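Long-range contact in 4-hydroxy-3-methylbut-2-enyl diphosphate reductase, apicoplast (Plasmodium falciparum, PDB 4N7B), which catalyses the reduction of 4-hydroxy-3-methylbut-2-enyl diphosphate to isopentenyl and dimethylallyl diphosphate, the last step of the apicoplast isoprenoid precursor pathway, using an iron-sulfur cluster: residues V325-G339 and T349-E361. Numbering follows the deposited sequence.
Sequences VQMKAKENYDIILIG and TYNEAPHCTHIVE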
ATOM      1  N   VAL A 325     -12.787  -9.856   8.743  1.00 30.13           N
ATOM      2  CA  VAL A 325     -12.487  -9.878  10.160  1.00 34.09           C
ATOM      3  C   VAL A 325     -13.774  -9.767  10.989  1.00 35.36           C
ATOM      4  O   VAL A 325     -13.996 -10.544  11.926  1.00 38.04           O
ATOM      5  CB  VAL A 325     -11.522  -8.739  10.529  1.00 37.42           C
ATOM      6  CG1 VAL A 325     -11.555  -8.487  12.024  1.00 41.19           C
ATOM      7  CG2 VAL A 325     -10.098  -9.079  10.062  1.00 34.13           C
ATOM      8  N   GLN A 326     -14.613  -8.799  10.650  1.00 33.43           N
ATOM      9  CA  GLN A 326     -15.883  -8.621  11.342  1.00 36.74           C
ATOM     10  C   GLN A 326     -16.756  -9.853  11.173  1.00 37.81           C
ATOM     11  O   GLN A 326     -17.408 -10.305  12.117  1.00 38.56           O
ATOM     12  CB  GLN A 326     -16.626  -7.411  10.786  1.00 37.33           C
ATOM     13  CG  GLN A 326     -16.113  -6.069  11.297  1.00 46.98           C
ATOM     14  CD  GLN A 326     -16.737  -4.885  10.548  1.00 50.68           C
ATOM     15  OE1 GLN A 326     -16.226  -4.462   9.512  1.00 46.54           O
ATOM     16  NE2 GLN A 326     -17.849  -4.360  11.067  1.00 52.65           N
ATOM     17  N   MET A 327     -16.777 -10.395   9.959  1.00 38.19           N
ATOM     18  CA  MET A 327     -17.670 -11.512   9.643  1.00 40.92           C
ATOM     19  C   MET A 327     -17.288 -12.775  10.405  1.00 35.28           C
ATOM     20  O   MET A 327     -18.151 -13.515  10.894  1.00 36.83           O
ATOM     21  CB  MET A 327     -17.631 -11.807   8.151  1.00 40.31           C
ATOM     22  CG  MET A 327     -18.431 -13.037   7.743  1.00 37.10           C
ATOM     23  SD  MET A 327     -18.328 -13.306   5.962  1.00 50.92           S
ATOM     24  CE  MET A 327     -16.589 -13.280   5.629  1.00 53.22           C
ATOM     25  N   LYS A 328     -15.990 -13.034  10.491  1.00 34.03           N
ATOM     26  CA  LYS A 328     -15.519 -14.236  11.174  1.00 36.66           C
ATOM     27  C   LYS A 328     -15.561 -14.073  12.679  1.00 38.83           C
ATOM     28  O   LYS A 328     -15.760 -15.042  13.414  1.00 41.07           O
ATOM     29  CB  LYS A 328     -14.113 -14.601  10.705  1.00 34.17           C
ATOM     30  CG  LYS A 328     -14.106 -15.122   9.283  1.00 40.79           C
ATOM     31  CD  LYS A 328     -14.968 -16.378   9.186  1.00 44.43           C
ATOM     32  CE  LYS A 328     -15.139 -16.832   7.764  1.00 43.57           C
ATOM     33  NZ  LYS A 328     -15.808 -18.154   7.735  1.00 42.54           N
ATOM     34  N   ALA A 329     -15.408 -12.843  13.154  1.00 36.22           N
ATOM     35  CA  ALA A 329     -15.485 -12.615  14.592  1.00 37.98           C
ATOM     36  C   ALA A 329     -16.906 -12.874  15.048  1.00 37.49           C
ATOM     37  O   ALA A 329     -17.124 -13.417  16.122  1.00 38.98           O
ATOM     38  CB  ALA A 329     -15.067 -11.212  14.942  1.00 35.67           C
ATOM     39  N   LYS A 330     -17.879 -12.496  14.226  1.00 38.63           N
ATOM     40  CA  LYS A 330     -19.270 -12.724  14.578  1.00 41.24           C
ATOM     41  C   LYS A 330     -19.595 -14.211  14.541  1.00 42.98           C
ATOM     42  O   LYS A 330     -20.601 -14.637  15.098  1.00 43.97           O
ATOM     43  CB  LYS A 330     -20.213 -11.942  13.659  1.00 39.70           C
ATOM     44  CG  LYS A 330     -21.679 -12.013  14.081  1.00 46.06           C
ATOM     45  CD  LYS A 330     -22.603 -11.369  13.043  1.00 54.94           C
ATOM     46  CE  LYS A 330     -22.374  -9.858  12.931  1.00 60.64           C
ATOM     47  NZ  LYS A 330     -22.659  -9.144  14.215  1.00 62.75           N
ATOM     48  N   GLU A 331     -18.735 -15.004  13.904  1.00 43.84           N
ATOM     49  CA  GLU A 331     -18.909 -16.453  13.877  1.00 41.20           C
ATOM     50  C   GLU A 331     -18.099 -17.118  15.004  1.00 44.45           C
ATOM     51  O   GLU A 331     -17.987 -18.345  15.080  1.00 43.70           O
ATOM     52  CB  GLU A 331     -18.520 -17.005  12.507  1.00 38.92           C
ATOM     53  CG  GLU A 331     -19.501 -16.629  11.388  1.00 38.99           C
ATOM     54  CD  GLU A 331     -18.945 -16.875   9.992  1.00 47.46           C
ATOM     55  OE1 GLU A 331     -17.861 -17.475   9.872  1.00 51.11           O
ATOM     56  OE2 GLU A 331     -19.581 -16.450   9.004  1.00 54.20           O
ATOM     57  N   ASN A 332     -17.583 -16.282  15.900  1.00 41.94           N
ATOM     58  CA  ASN A 332     -16.783 -16.720  17.048  1.00 44.19           C
ATOM     59  C   ASN A 332     -15.435 -17.364  16.688  1.00 46.84           C
ATOM     60  O   ASN A 332     -14.999 -18.320  17.338  1.00 48.09           O
ATOM     61  CB  ASN A 332     -17.583 -17.664  17.941  1.00 43.92           C
ATOM     62  CG  ASN A 332     -17.021 -17.735  19.347  1.00 55.21           C
ATOM     63  OD1 ASN A 332     -16.634 -16.710  19.914  1.00 58.01           O
ATOM     64  ND2 ASN A 332     -16.961 -18.946  19.918  1.00 54.41           N
ATOM     65  N   TYR A 333     -14.794 -16.849  15.645  1.00 41.31           N
ATOM     66  CA  TYR A 333     -13.414 -17.181  15.360  1.00 38.75           C
ATOM     67  C   TYR A 333     -12.538 -16.193  16.103  1.00 42.57           C
ATOM     68  O   TYR A 333     -12.917 -15.044  16.293  1.00 42.70           O
ATOM     69  CB  TYR A 333     -13.102 -16.998  13.879  1.00 35.58           C
ATOM     70  CG  TYR A 333     -13.545 -18.101  12.948  1.00 37.63           C
ATOM     71  CD1 TYR A 333     -14.889 -18.322  12.676  1.00 36.67           C
ATOM     72  CD2 TYR A 333     -12.608 -18.881  12.288  1.00 40.61           C
ATOM     73  CE1 TYR A 333     -15.281 -19.304  11.797  1.00 41.47           C
ATOM     74  CE2 TYR A 333     -12.989 -19.870  11.411  1.00 40.84           C
ATOM     75  CZ  TYR A 333     -14.326 -20.075  11.156  1.00 44.05           C
ATOM     76  OH  TYR A 333     -14.705 -21.076  10.275  1.00 44.11           O
ATOM     77  N   ASP A 334     -11.354 -16.619  16.504  1.00 39.00           N
ATOM     78  CA  ASP A 334     -10.355 -15.651  16.891  1.00 45.59           C
ATOM     79  C   ASP A 334      -9.577 -15.385  15.630  1.00 38.28           C
ATOM     80  O   ASP A 334      -9.477 -16.254  14.773  1.00 33.25           O
ATOM     81  CB  ASP A 334      -9.452 -16.171  18.001  1.00 46.57           C
ATOM     82  CG  ASP A 334      -9.862 -15.649  19.368  1.00 52.94           C
ATOM     83  OD1 ASP A 334     -11.080 -15.605  19.645  1.00 52.26           O
ATOM     84  OD2 ASP A 334      -8.969 -15.270  20.158  1.00 59.54           O
ATOM     85  N   ILE A 335      -9.033 -14.185  15.506  1.00 41.97           N
ATOM     86  CA  ILE A 335      -8.424 -13.780  14.258  1.00 39.54           C
ATOM     87  C   ILE A 335      -6.948 -13.489  14.416  1.00 41.00           C
ATOM     88  O   ILE A 335      -6.559 -12.731  15.302  1.00 43.40           O
ATOM     89  CB  ILE A 335      -9.115 -12.539  13.701  1.00 37.23           C
ATOM     90  CG1 ILE A 335     -10.384 -12.954  12.945  1.00 43.49           C
ATOM     91  CG2 ILE A 335      -8.200 -11.812  12.733  1.00 36.98           C
ATOM     92  CD1 ILE A 335     -11.628 -12.513  13.599  1.00 43.44           C
ATOM     93  N   ILE A 336      -6.130 -14.089  13.556  1.00 36.04           N
ATOM     94  CA  ILE A 336      -4.702 -13.798  13.551  1.00 35.93           C
ATOM     95  C   ILE A 336      -4.402 -12.849  12.410  1.00 36.12           C
ATOM     96  O   ILE A 336      -4.689 -13.148  11.265  1.00 32.87           O
ATOM     97  CB  ILE A 336      -3.838 -15.053  13.390  1.00 33.83           C
ATOM     98  CG1 ILE A 336      -3.650 -15.768  14.727  1.00 48.25           C
ATOM     99  CG2 ILE A 336      -2.443 -14.667  12.979  1.00 33.33           C
ATOM    100  CD1 ILE A 336      -4.869 -16.383  15.277  1.00 41.15           C
ATOM    101  N   LEU A 337      -3.823 -11.702  12.733  1.00 34.44           N
ATOM    102  CA  LEU A 337      -3.549 -10.667  11.754  1.00 30.98           C
ATOM    103  C   LEU A 337      -2.048 -10.571  11.538  1.00 32.37           C
ATOM    104  O   LEU A 337      -1.341 -10.076  12.403  1.00 33.09           O
ATOM    105  CB  LEU A 337      -4.074  -9.328  12.263  1.00 34.83           C
ATOM    106  CG  LEU A 337      -3.717  -8.076  11.451  1.00 35.30           C
ATOM    107  CD1 LEU A 337      -3.948  -8.295   9.979  1.00 40.55           C
ATOM    108  CD2 LEU A 337      -4.546  -6.909  11.944  1.00 35.75           C
ATOM    109  N   ILE A 338      -1.561 -11.066  10.403  1.00 29.09           N
ATOM    110  CA  ILE A 338      -0.132 -10.990  10.094  1.00 25.47           C
ATOM    111  C   ILE A 338       0.197  -9.630   9.478  1.00 29.39           C
ATOM    112  O   ILE A 338      -0.305  -9.285   8.420  1.00 30.67           O
ATOM    113  CB  ILE A 338       0.263 -12.072   9.082  1.00 29.15           C
ATOM    114  CG1 ILE A 338      -0.238 -13.439   9.550  1.00 34.32           C
ATOM    115  CG2 ILE A 338       1.760 -12.085   8.899  1.00 31.93           C
ATOM    116  CD1 ILE A 338       0.102 -14.577   8.612  1.00 33.80           C
ATOM    117  N   GLY A 339       1.013  -8.839  10.142  1.00 29.46           N
ATOM    118  CA  GLY A 339       1.352  -7.535   9.611  1.00 26.56           C
ATOM    119  C   GLY A 339       2.150  -6.807  10.654  1.00 32.45           C
ATOM    120  O   GLY A 339       2.403  -7.375  11.718  1.00 29.05           O
ATOM    121  N   THR A 349      -7.437  -2.343  10.735  1.00 42.47           N
ATOM    122  CA  THR A 349      -8.027  -3.674  10.617  1.00 40.16           C
ATOM    123  C   THR A 349      -8.197  -4.333  11.990  1.00 37.72           C
ATOM    124  O   THR A 349      -9.228  -4.932  12.293  1.00 34.63           O
ATOM    125  CB  THR A 349      -7.132  -4.586   9.766  1.00 36.58           C
ATOM    126  OG1 THR A 349      -7.113  -4.106   8.416  1.00 35.32           O
ATOM    127  CG2 THR A 349      -7.657  -6.020   9.798  1.00 33.29           C
ATOM    128  N   TYR A 350      -7.162  -4.225  12.815  1.00 36.93           N
ATOM    129  CA  TYR A 350      -7.188  -4.767  14.165  1.00 35.99           C
ATOM    130  C   TYR A 350      -8.427  -4.272  14.900  1.00 38.27           C
ATOM    131  O   TYR A 350      -9.131  -5.040  15.544  1.00 36.29           O
ATOM    132  CB  TYR A 350      -5.918  -4.351  14.923  1.00 41.09           C
ATOM    133  CG  TYR A 350      -5.874  -4.812  16.380  1.00 36.11           C
ATOM    134  CD1 TYR A 350      -5.421  -6.080  16.727  1.00 40.71           C
ATOM    135  CD2 TYR A 350      -6.309  -3.982  17.402  1.00 39.83           C
ATOM    136  CE1 TYR A 350      -5.403  -6.505  18.056  1.00 41.22           C
ATOM    137  CE2 TYR A 350      -6.284  -4.399  18.735  1.00 47.54           C
ATOM    138  CZ  TYR A 350      -5.828  -5.656  19.051  1.00 43.79           C
ATOM    139  OH  TYR A 350      -5.803  -6.056  20.370  1.00 48.23           O
ATOM    140  N   ASN A 351      -8.715  -2.982  14.794  1.00 43.44           N
ATOM    141  CA  ASN A 351      -9.759  -2.400  15.622  1.00 47.76           C
ATOM    142  C   ASN A 351     -11.172  -2.747  15.180  1.00 47.53           C
ATOM    143  O   ASN A 351     -12.136  -2.285  15.779  1.00 46.16           O
ATOM    144  CB  ASN A 351      -9.563  -0.890  15.728  1.00 46.52           C
ATOM    145  CG  ASN A 351      -8.560  -0.525  16.804  1.00 49.00           C
ATOM    146  OD1 ASN A 351      -8.514  -1.158  17.853  1.00 51.11           O
ATOM    147  ND2 ASN A 351      -7.746   0.482  16.544  1.00 51.17           N
ATOM    148  N   GLU A 352     -11.301  -3.578  14.153  1.00 46.48           N
ATOM    149  CA  GLU A 352     -12.620  -4.062  13.757  1.00 43.51           C
ATOM    150  C   GLU A 352     -13.066  -5.184  14.693  1.00 43.19           C
ATOM    151  O   GLU A 352     -14.258  -5.406  14.868  1.00 45.78           O
ATOM    152  CB  GLU A 352     -12.613  -4.547  12.311  1.00 46.38           C
ATOM    153  CG  GLU A 352     -12.363  -3.453  11.271  1.00 46.08           C
ATOM    154  CD  GLU A 352     -13.588  -2.577  11.002  1.00 49.61           C
ATOM    155  OE1 GLU A 352     -14.658  -2.833  11.588  1.00 49.33           O
ATOM    156  OE2 GLU A 352     -13.480  -1.627  10.194  1.00 51.35           O
ATOM    157  N   ALA A 353     -12.112  -5.888  15.297  1.00 39.46           N
ATOM    158  CA  ALA A 353     -12.428  -6.924  16.279  1.00 40.78           C
ATOM    159  C   ALA A 353     -11.291  -7.043  17.299  1.00 41.55           C
ATOM    160  O   ALA A 353     -10.685  -8.101  17.443  1.00 41.53           O
ATOM    161  CB  ALA A 353     -12.665  -8.260  15.582  1.00 40.96           C
ATOM    162  N   PRO A 354     -11.012  -5.952  18.025  1.00 47.41           N
ATOM    163  CA  PRO A 354      -9.805  -5.827  18.855  1.00 48.65           C
ATOM    164  C   PRO A 354      -9.693  -6.881  19.969  1.00 51.49           C
ATOM    165  O   PRO A 354      -8.585  -7.303  20.306  1.00 58.96           O
ATOM    166  CB  PRO A 354      -9.942  -4.421  19.457  1.00 48.46           C
ATOM    167  CG  PRO A 354     -11.413  -4.138  19.447  1.00 47.07           C
ATOM    168  CD  PRO A 354     -11.960  -4.842  18.242  1.00 45.97           C
ATOM    169  N   HIS A 355     -10.817  -7.311  20.523  1.00 48.16           N
ATOM    170  CA  HIS A 355     -10.787  -8.201  21.680  1.00 59.42           C
ATOM    171  C   HIS A 355     -10.601  -9.658  21.285  1.00 58.99           C
ATOM    172  O   HIS A 355     -10.356 -10.495  22.144  1.00 57.13           O
ATOM    173  CB  HIS A 355     -12.062  -8.043  22.514  1.00 64.13           C
ATOM    174  CG  HIS A 355     -12.253  -6.663  23.059  1.00 75.43           C
ATOM    175  ND1 HIS A 355     -11.195  -5.833  23.380  1.00 76.64           N
ATOM    176  CD2 HIS A 355     -13.375  -5.957  23.332  1.00 82.54           C
ATOM    177  CE1 HIS A 355     -11.660  -4.684  23.824  1.00 75.59           C
ATOM    178  NE2 HIS A 355     -12.982  -4.730  23.806  1.00 83.81           N
ATOM    179  N   CYS A 356     -10.705  -9.964  19.992  1.00 47.58           N
ATOM    180  CA  CYS A 356     -10.515 -11.338  19.545  1.00 44.88           C
ATOM    181  C   CYS A 356      -9.491 -11.422  18.410  1.00 44.08           C
ATOM    182  O   CYS A 356      -9.410 -12.430  17.716  1.00 42.42           O
ATOM    183  CB  CYS A 356     -11.852 -11.970  19.135  1.00 48.08           C
ATOM    184  SG  CYS A 356     -12.567 -11.212  17.677  1.00 61.81           S
ATOM    185  N   THR A 357      -8.692 -10.372  18.239  1.00 44.15           N
ATOM    186  CA  THR A 357      -7.650 -10.379  17.221  1.00 40.72           C
ATOM    187  C   THR A 357      -6.254 -10.408  17.856  1.00 46.64           C
ATOM    188  O   THR A 357      -6.032  -9.873  18.950  1.00 46.73           O
ATOM    189  CB  THR A 357      -7.762  -9.175  16.257  1.00 39.27           C
ATOM    190  OG1 THR A 357      -9.016  -9.223  15.564  1.00 43.51           O
ATOM    191  CG2 THR A 357      -6.634  -9.203  15.235  1.00 37.79           C
ATOM    192  N   HIS A 358      -5.323 -11.060  17.167  1.00 40.53           N
ATOM    193  CA  HIS A 358      -3.947 -11.181  17.632  1.00 43.01           C
ATOM    194  C   HIS A 358      -2.993 -10.883  16.505  1.00 41.37           C
ATOM    195  O   HIS A 358      -2.980 -11.576  15.495  1.00 38.95           O
ATOM    196  CB  HIS A 358      -3.710 -12.594  18.140  1.00 47.38           C
ATOM    197  CG  HIS A 358      -4.783 -13.074  19.063  1.00 52.52           C
ATOM    198  ND1 HIS A 358      -4.586 -13.220  20.419  1.00 57.63           N
ATOM    199  CD2 HIS A 358      -6.074 -13.410  18.827  1.00 54.40           C
ATOM    200  CE1 HIS A 358      -5.708 -13.641  20.978  1.00 59.51           C
ATOM    201  NE2 HIS A 358      -6.626 -13.763  20.035  1.00 62.15           N
ATOM    202  N   ILE A 359      -2.188  -9.846  16.659  1.00 41.40           N
ATOM    203  CA  ILE A 359      -1.285  -9.475  15.592  1.00 42.33           C
ATOM    204  C   ILE A 359       0.001 -10.274  15.651  1.00 40.64           C
ATOM    205  O   ILE A 359       0.618 -10.366  16.703  1.00 40.36           O
ATOM    206  CB  ILE A 359      -0.926  -7.993  15.677  1.00 45.21           C
ATOM    207  CG1 ILE A 359      -2.191  -7.152  15.529  1.00 46.92           C
ATOM    208  CG2 ILE A 359       0.089  -7.637  14.583  1.00 39.79           C
ATOM    209  CD1 ILE A 359      -1.968  -5.671  15.716  1.00 40.28           C
ATOM    210  N   VAL A 360       0.431 -10.832  14.524  1.00 40.33           N
ATOM    211  CA  VAL A 360       1.774 -11.395  14.475  1.00 41.94           C
ATOM    212  C   VAL A 360       2.623 -10.674  13.436  1.00 41.31           C
ATOM    213  O   VAL A 360       2.224 -10.532  12.283  1.00 36.72           O
ATOM    214  CB  VAL A 360       1.772 -12.941  14.261  1.00 38.73           C
ATOM    215  CG1 VAL A 360       0.559 -13.562  14.931  1.00 42.86           C
ATOM    216  CG2 VAL A 360       1.821 -13.298  12.823  1.00 49.34           C
ATOM    217  N   GLU A 361       3.786 -10.175  13.854  1.00 40.84           N
ATOM    218  CA  GLU A 361       4.702  -9.569  12.892  1.00 45.18           C
ATOM    219  C   GLU A 361       5.895 -10.458  12.585  1.00 45.05           C
ATOM    220  O   GLU A 361       6.681 -10.158  11.684  1.00 50.50           O
ATOM    221  CB  GLU A 361       5.172  -8.177  13.326  1.00 47.04           C
ATOM    222  CG  GLU A 361       5.087  -7.878  14.776  1.00 44.52           C
ATOM    223  CD  GLU A 361       5.636  -6.494  15.113  1.00 46.02           C
ATOM    224  OE1 GLU A 361       5.547  -5.586  14.257  1.00 39.03           O
ATOM    225  OE2 GLU A 361       6.164  -6.316  16.238  1.00 51.95           O
TER
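The His-358 ring meets Asp-334 with its edge: His-358 NE2 donates to Asp-334 OD2 at 2.8 Å, on the anti side but tilted out of the plane of a carboxylate turned 33° from the ring. Ile-335 O lies in the ring plane beside CD2, and Phe-371 makes an edge-to-face pair with the same imidazole. Lys-328 CD lies over one face of the Tyr-333 ring and Pro-354 CA over one of Tyr-350, both offset toward the rim. The Gln-326 amide and Glu-352 carboxylate run with planes 21° apart, yet OE1 of Gln-326 and OE1 of Glu-352 are both acceptors, so their 3.1 Å approach is no bond; Glu-352 OE2 is instead hydrogen-bonded to His-322.

Five backbone bonds establish parallel pairing, from Ile-335 N to Cys-356 O (2.8 Å) through Gly-339 N to Val-360 O (3.0 Å). On the face carrying Ile-335, Leu-337 and Thr-357, Leu-337 has CG anti to its own N (chi1 172°), which carries CD2 out to Thr-349 CG2 at 3.9 Å. Val-325 CG1 meets Ala-353 CB (3.7 Å). Thr-357 OG1 donates to Ala-353 O, which Cys-356 N reaches from the opposite face. Across the sheet, Ile-336 CG2 touches Val-360 CG1 at 3.7 Å, where helix 387-400 covers them, Leu-397 against Ile-336 and Ile-393 against Val-360.

Strand 334-338, helix 344-350 and edge strand 357-360 thus form a beta-alpha-beta crossover in one of the three alpha/beta units surrounding the iron-sulfur cluster of IspH.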